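Local coordinates for putative protein-disulfide isomerase (Pseudomonas syringae pv. tomato, PDB 3GN3), which is of unproven function but probably acts as a thiol-disulfide oxidoreductase of the DsbA family, with an inserted helical domain, at residues I52-Q57 against A85-V90; G64-C69 against A117-Y122. One frame throughout, in Å; residues are numbered along the deposited sequence.

Contacts 1 and 2 are neighbours, with centres about 10 Å apart, and together they run from the central sheet out into the helical layer. The chain visits them alternately: strand 48-54, helix 63-73, helix 79-92, then helix 112-123. Their closest approach is between helix 79-92 and helix 112-123, where V86 CG1 lies 3.5 Å from I119 CG2, and it is extended by A89 CB against Y122 CB at 3.6 Å. L54 CD1 also meets V67 CG1, and V90 CG2 meets I66 CG2, both at 3.9 Å. T25, which touches V90 and I66, lies in the loop between strand 16-22 and helix 27-33, where thioredoxin folds usually carry the redox site.

Contact 1. Residues I52-Q57 against A85-V90; sequences IRLQSQ and AVMTAV
L54 and M87 mark the nearest backbone approach, with their CA atoms 10.3 Å apart, so the end of strand 48-54 and helix 79-92 are joined through side chains alone. The regular strand ends at L54, although Q55 still bonds through its backbone to L22, and 55-57 continue as loop, while 85-90 is an unbroken helical run. Two residues apart on the strand, I52 and L54 both direct their CB atoms at the helix, where M87 alone answers them; its 63 Å² of contact is more than half of the 113 Å² buried in total.

The methionine is extended at chi2, then bends at its last torsion (chi3 -104°), which swings CE toward I52. There the two side chains meet tip to tip: M87 CE lies 3.6 Å from I52 CD1 and 4.0 Å from I52 CG2, in reach of both branches of the isoleucine. The sulfur serves the other neighbour, with M87 SD 4.0 Å from L54 CD2, and it also passes 4.1 Å from I52 CG2. SD and CE thus divide the contact, the sulfur between L54 and I52, the methyl against I52. The strand belongs to the mixed sheet of a thioredoxin-like fold, and helix 79-92 to the helices inserted between strand 48-54 and helix 137-150, consistent with the DsbA family; M87 is one of the side chains joining those helices to the sheet. I70 of helix 63-73 packs on M87 as well, and L71 of the same helix on L54.

R53, on the reverse face of the strand, forms a salt bridge with E19 and packs against W142 and Y146 of helix 137-150. Farther along the loop, Q57 OE1 is hydrogen-bonded to R148 of the second subunit, so the chain leaves this buried contact directly for the subunit interface.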
loop_
_atom_site.group_PDB
_atom_site.type_symbol
_atom_site.label_atom_id
_atom_site.label_comp_id
_atom_site.label_asym_id
_atom_site.label_seq_id
_atom_site.Cartn_x
_atom_site.Cartn_y
_atom_site.Cartn_z
ATOM N N ILE A 52 20.232 0.030 0.036
ATOM C CA ILE A 52 19.661 -0.457 -1.205
ATOM C C ILE A 52 18.594 -1.548 -0.941
ATOM O O ILE A 52 18.813 -2.476 -0.152
ATOM C CB ILE A 52 20.762 -0.994 -2.134
ATOM C CG1 ILE A 52 21.765 0.122 -2.431
ATOM C CG2 ILE A 52 20.156 -1.575 -3.433
ATOM C CD1 ILE A 52 23.037 -0.332 -3.143
ATOM N N ARG A 53 17.432 -1.413 -1.585
ATOM C CA ARG A 53 16.455 -2.503 -1.633
ATOM C C ARG A 53 16.293 -2.857 -3.090
ATOM O O ARG A 53 16.353 -1.984 -3.958
ATOM C CB ARG A 53 15.093 -2.129 -1.060
ATOM C CG ARG A 53 15.063 -1.169 0.108
ATOM C CD ARG A 53 15.967 -1.609 1.213
ATOM N NE ARG A 53 15.563 -1.139 2.531
ATOM C CZ ARG A 53 16.112 -1.596 3.653
ATOM N NH1 ARG A 53 17.070 -2.499 3.572
ATOM N NH2 ARG A 53 15.700 -1.162 4.842
ATOM N N LEU A 54 16.080 -4.140 -3.362
ATOM C CA LEU A 54 16.029 -4.606 -4.733
ATOM C C LEU A 54 14.587 -4.661 -5.235
ATOM O O LEU A 54 13.735 -5.364 -4.678
ATOM C CB LEU A 54 16.759 -5.952 -4.845
ATOM C CG LEU A 54 18.227 -5.851 -4.394
ATOM C CD1 LEU A 54 18.839 -7.220 -4.267
ATOM C CD2 LEU A 54 19.067 -4.953 -5.313
ATOM N N GLN A 55 14.309 -3.869 -6.260
ATOM C CA GLN A 55 12.979 -3.774 -6.845
ATOM C C GLN A 55 13.009 -4.545 -8.141
ATOM O O GLN A 55 13.363 -3.987 -9.193
ATOM C CB GLN A 55 12.634 -2.299 -7.118
ATOM C CG GLN A 55 11.360 -2.043 -7.959
ATOM C CD GLN A 55 10.085 -2.209 -7.154
ATOM O OE1 GLN A 55 10.107 -2.733 -6.037
ATOM N NE2 GLN A 55 8.969 -1.750 -7.705
ATOM N N SER A 56 12.677 -5.830 -8.075
ATOM C CA SER A 56 12.676 -6.676 -9.265
ATOM C C SER A 56 11.482 -6.347 -10.191
ATOM O O SER A 56 10.343 -6.471 -9.781
ATOM C CB SER A 56 12.650 -8.132 -8.819
ATOM O OG SER A 56 12.782 -9.006 -9.913
ATOM N N GLN A 57 11.734 -5.911 -11.422
ATOM C CA GLN A 57 10.641 -5.546 -12.338
ATOM C C GLN A 57 10.346 -6.680 -13.328
ATOM O O GLN A 57 11.246 -7.084 -14.080
ATOM C CB GLN A 57 10.973 -4.256 -13.115
ATOM C CG GLN A 57 11.439 -3.063 -12.262
ATOM C CD GLN A 57 10.309 -2.343 -11.547
ATOM O OE1 GLN A 57 9.392 -2.968 -11.013
ATOM N NE2 GLN A 57 10.373 -1.021 -11.528
ATOM N N ALA A 85 29.817 -5.184 -5.886
ATOM C CA ALA A 85 30.565 -5.633 -7.063
ATOM C C ALA A 85 29.639 -6.196 -8.158
ATOM O O ALA A 85 29.738 -5.799 -9.342
ATOM C CB ALA A 85 31.615 -6.646 -6.663
ATOM N N VAL A 86 28.720 -7.093 -7.770
ATOM C CA VAL A 86 27.755 -7.667 -8.733
ATOM C C VAL A 86 26.832 -6.603 -9.356
ATOM O O VAL A 86 26.649 -6.594 -10.590
ATOM C CB VAL A 86 26.916 -8.873 -8.157
ATOM C CG1 VAL A 86 25.773 -9.254 -9.133
ATOM C CG2 VAL A 86 27.819 -10.088 -7.865
ATOM N N MET A 87 26.266 -5.720 -8.521
ATOM C CA MET A 87 25.436 -4.589 -9.030
ATOM C C MET A 87 26.237 -3.719 -10.008
ATOM O O MET A 87 25.753 -3.407 -11.096
ATOM C CB MET A 87 24.818 -3.747 -7.904
ATOM C CG MET A 87 23.761 -4.499 -7.101
ATOM S SD MET A 87 22.742 -3.438 -6.079
ATOM C CE MET A 87 23.370 -3.699 -4.483
ATOM N N THR A 88 27.482 -3.391 -9.640
ATOM C CA THR A 88 28.373 -2.619 -10.511
ATOM C C THR A 88 28.623 -3.315 -11.847
ATOM O O THR A 88 28.583 -2.673 -12.900
ATOM C CB THR A 88 29.738 -2.323 -9.847
ATOM O OG1 THR A 88 29.535 -1.691 -8.574
ATOM C CG2 THR A 88 30.606 -1.440 -10.762
ATOM N N ALA A 89 28.884 -4.624 -11.814
ATOM C CA ALA A 89 29.142 -5.359 -13.063
ATOM C C ALA A 89 27.911 -5.367 -13.976
ATOM O O ALA A 89 28.033 -5.176 -15.204
ATOM C CB ALA A 89 29.640 -6.776 -12.774
ATOM N N VAL A 90 26.730 -5.564 -13.382
ATOM C CA VAL A 90 25.470 -5.527 -14.148
ATOM C C VAL A 90 25.228 -4.107 -14.680
ATOM O O VAL A 90 25.017 -3.905 -15.881
ATOM C CB VAL A 90 24.253 -6.064 -13.315
ATOM C CG1 VAL A 90 22.938 -5.839 -14.049
ATOM C CG2 VAL A 90 24.429 -7.548 -13.005
#

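Contact 2. Residues G64-C69 against A117-Y122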
loop_
_atom_site.group_PDB
_atom_site.type_symbol
_atom_site.label_atom_id
_atom_site.label_comp_id
_atom_site.label_asym_id
_atom_site.label_seq_id
_atom_site.Cartn_x
_atom_site.Cartn_y
_atom_site.Cartn_z
ATOM N N GLY A 64 14.861 -11.688 -11.938
ATOM C CA GLY A 64 14.869 -12.691 -10.866
ATOM C C GLY A 64 16.197 -13.428 -10.719
ATOM O O GLY A 64 16.664 -13.663 -9.595
ATOM N N VAL A 65 16.808 -13.777 -11.850
ATOM C CA VAL A 65 18.114 -14.422 -11.854
ATOM C C VAL A 65 19.120 -13.437 -11.266
ATOM O O VAL A 65 19.833 -13.750 -10.302
ATOM C CB VAL A 65 18.566 -14.796 -13.281
ATOM C CG1 VAL A 65 19.976 -15.370 -13.262
ATOM C CG2 VAL A 65 17.600 -15.750 -13.924
ATOM N N ILE A 66 19.146 -12.230 -11.835
ATOM C CA ILE A 66 20.102 -11.196 -11.443
ATOM C C ILE A 66 19.955 -10.769 -9.986
ATOM O O ILE A 66 20.948 -10.662 -9.270
ATOM C CB ILE A 66 20.064 -9.993 -12.415
ATOM C CG1 ILE A 66 20.514 -10.452 -13.808
ATOM C CG2 ILE A 66 20.941 -8.837 -11.885
ATOM C CD1 ILE A 66 20.124 -9.517 -14.946
ATOM N N VAL A 67 18.730 -10.562 -9.529
ATOM C CA VAL A 67 18.504 -10.206 -8.118
ATOM C C VAL A 67 19.018 -11.314 -7.189
ATOM O O VAL A 67 19.666 -11.022 -6.169
ATOM C CB VAL A 67 17.000 -9.847 -7.805
ATOM C CG1 VAL A 67 16.742 -9.757 -6.300
ATOM C CG2 VAL A 67 16.596 -8.548 -8.484
ATOM N N ARG A 68 18.729 -12.573 -7.540
ATOM C CA ARG A 68 19.231 -13.714 -6.768
ATOM C C ARG A 68 20.783 -13.709 -6.700
ATOM O O ARG A 68 21.356 -13.898 -5.620
ATOM C CB ARG A 68 18.678 -15.047 -7.315
ATOM C CG ARG A 68 18.807 -16.228 -6.341
ATOM C CD ARG A 68 18.208 -17.529 -6.903
ATOM N NE ARG A 68 18.581 -18.700 -6.106
ATOM C CZ ARG A 68 17.971 -19.097 -4.991
ATOM N NH1 ARG A 68 16.926 -18.436 -4.520
ATOM N NH2 ARG A 68 18.415 -20.163 -4.324
ATOM N N CYS A 69 21.447 -13.456 -7.831
ATOM C CA CYS A 69 22.899 -13.293 -7.850
ATOM C C CYS A 69 23.405 -12.242 -6.885
ATOM O O CYS A 69 24.439 -12.454 -6.209
ATOM C CB CYS A 69 23.374 -12.897 -9.224
ATOM S SG CYS A 69 23.205 -14.240 -10.393
ATOM N N ALA A 117 27.170 -17.006 -15.280
ATOM C CA ALA A 117 28.549 -17.031 -15.780
ATOM C C ALA A 117 29.031 -15.617 -16.175
ATOM O O ALA A 117 30.134 -15.203 -15.806
ATOM C CB ALA A 117 28.658 -18.002 -16.960
ATOM N N ARG A 118 28.165 -14.895 -16.895
ATOM C CA ARG A 118 28.380 -13.513 -17.331
ATOM C C ARG A 118 28.661 -12.540 -16.166
ATOM O O ARG A 118 29.610 -11.742 -16.213
ATOM C CB ARG A 118 27.163 -13.048 -18.125
ATOM C CG ARG A 118 27.379 -11.783 -18.925
ATOM C CD ARG A 118 27.362 -12.086 -20.381
ATOM N NE ARG A 118 26.114 -11.703 -21.035
ATOM C CZ ARG A 118 25.169 -12.545 -21.439
ATOM N NH1 ARG A 118 25.290 -13.844 -21.240
ATOM N NH2 ARG A 118 24.090 -12.084 -22.041
ATOM N N ILE A 119 27.844 -12.609 -15.121
ATOM C CA ILE A 119 28.067 -11.805 -13.924
ATOM C C ILE A 119 29.351 -12.231 -13.208
ATOM O O ILE A 119 30.086 -11.396 -12.662
ATOM C CB ILE A 119 26.862 -11.896 -12.962
ATOM C CG1 ILE A 119 25.604 -11.323 -13.633
ATOM C CG2 ILE A 119 27.184 -11.239 -11.619
ATOM C CD1 ILE A 119 24.351 -11.456 -12.798
ATOM N N GLU A 120 29.627 -13.533 -13.205
ATOM C CA GLU A 120 30.871 -14.041 -12.634
ATOM C C GLU A 120 32.095 -13.463 -13.334
ATOM O O GLU A 120 32.989 -12.944 -12.666
ATOM C CB GLU A 120 30.896 -15.560 -12.654
ATOM C CG GLU A 120 30.115 -16.176 -11.511
ATOM C CD GLU A 120 29.964 -17.660 -11.667
ATOM O OE1 GLU A 120 29.752 -18.345 -10.638
ATOM O OE2 GLU A 120 30.065 -18.127 -12.826
ATOM N N ARG A 121 32.102 -13.520 -14.666
ATOM C CA ARG A 121 33.159 -12.925 -15.489
ATOM C C ARG A 121 33.450 -11.486 -15.080
ATOM O O ARG A 121 34.570 -11.147 -14.650
ATOM C CB ARG A 121 32.726 -12.886 -16.950
ATOM C CG ARG A 121 33.698 -13.503 -17.900
ATOM C CD ARG A 121 33.166 -14.856 -18.314
ATOM N NE ARG A 121 32.016 -14.682 -19.208
ATOM C CZ ARG A 121 31.168 -15.642 -19.571
ATOM N NH1 ARG A 121 31.314 -16.887 -19.116
ATOM N NH2 ARG A 121 30.168 -15.347 -20.392
ATOM N N TYR A 122 32.404 -10.665 -15.193
ATOM C CA TYR A 122 32.462 -9.225 -15.056
ATOM C C TYR A 122 32.740 -8.748 -13.645
ATOM O O TYR A 122 33.357 -7.698 -13.455
ATOM C CB TYR A 122 31.139 -8.647 -15.517
ATOM C CG TYR A 122 30.933 -8.637 -17.010
ATOM C CD1 TYR A 122 32.016 -8.597 -17.891
ATOM C CD2 TYR A 122 29.645 -8.619 -17.543
ATOM C CE1 TYR A 122 31.818 -8.544 -19.244
ATOM C CE2 TYR A 122 29.438 -8.569 -18.894
ATOM C CZ TYR A 122 30.527 -8.533 -19.733
ATOM O OH TYR A 122 30.313 -8.505 -21.076
#
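I119 reaches C69 and I66 because its longer branch is fully extended: CG1 stands anti to the carbonyl carbon (chi1 -63°) and chi2 of 176° carries CD1 straight out toward helix 63-73. On that helix C69 turns SG beside its own backbone N (chi1 -70°), which sets the sulfur against the arriving methyl. The evidence for a single-point contact is that I119 CD1 makes every close approach: 3.9 Å to C69 SG, 4.0 Å to C69 CB and 4.1 Å to I66 CG1. I66 precedes C69 by three residues, close to one helical turn, so the methyl is met by neighbouring turns, with the two isoleucines crossing obliquely.

The CA atoms of C69 and I119 are 8.1 Å apart, a helix-to-helix spacing bridged by apolar atoms. Both helices probably belong to the helical insertion characteristic of the DsbA family, and the contact joins its first helix to a later one, across 47 intervening residues. F97 and L127 also pack on I119, while I115 and I116 of helix 112-123 lie against I66 and C69 respectively. Around the contact, R68 makes a cation-pi contact with F131, the ring of Y122 stacks with that of H93, and E120 OE1 accepts hydrogen bonds from the backbone N atoms of L127 and A128.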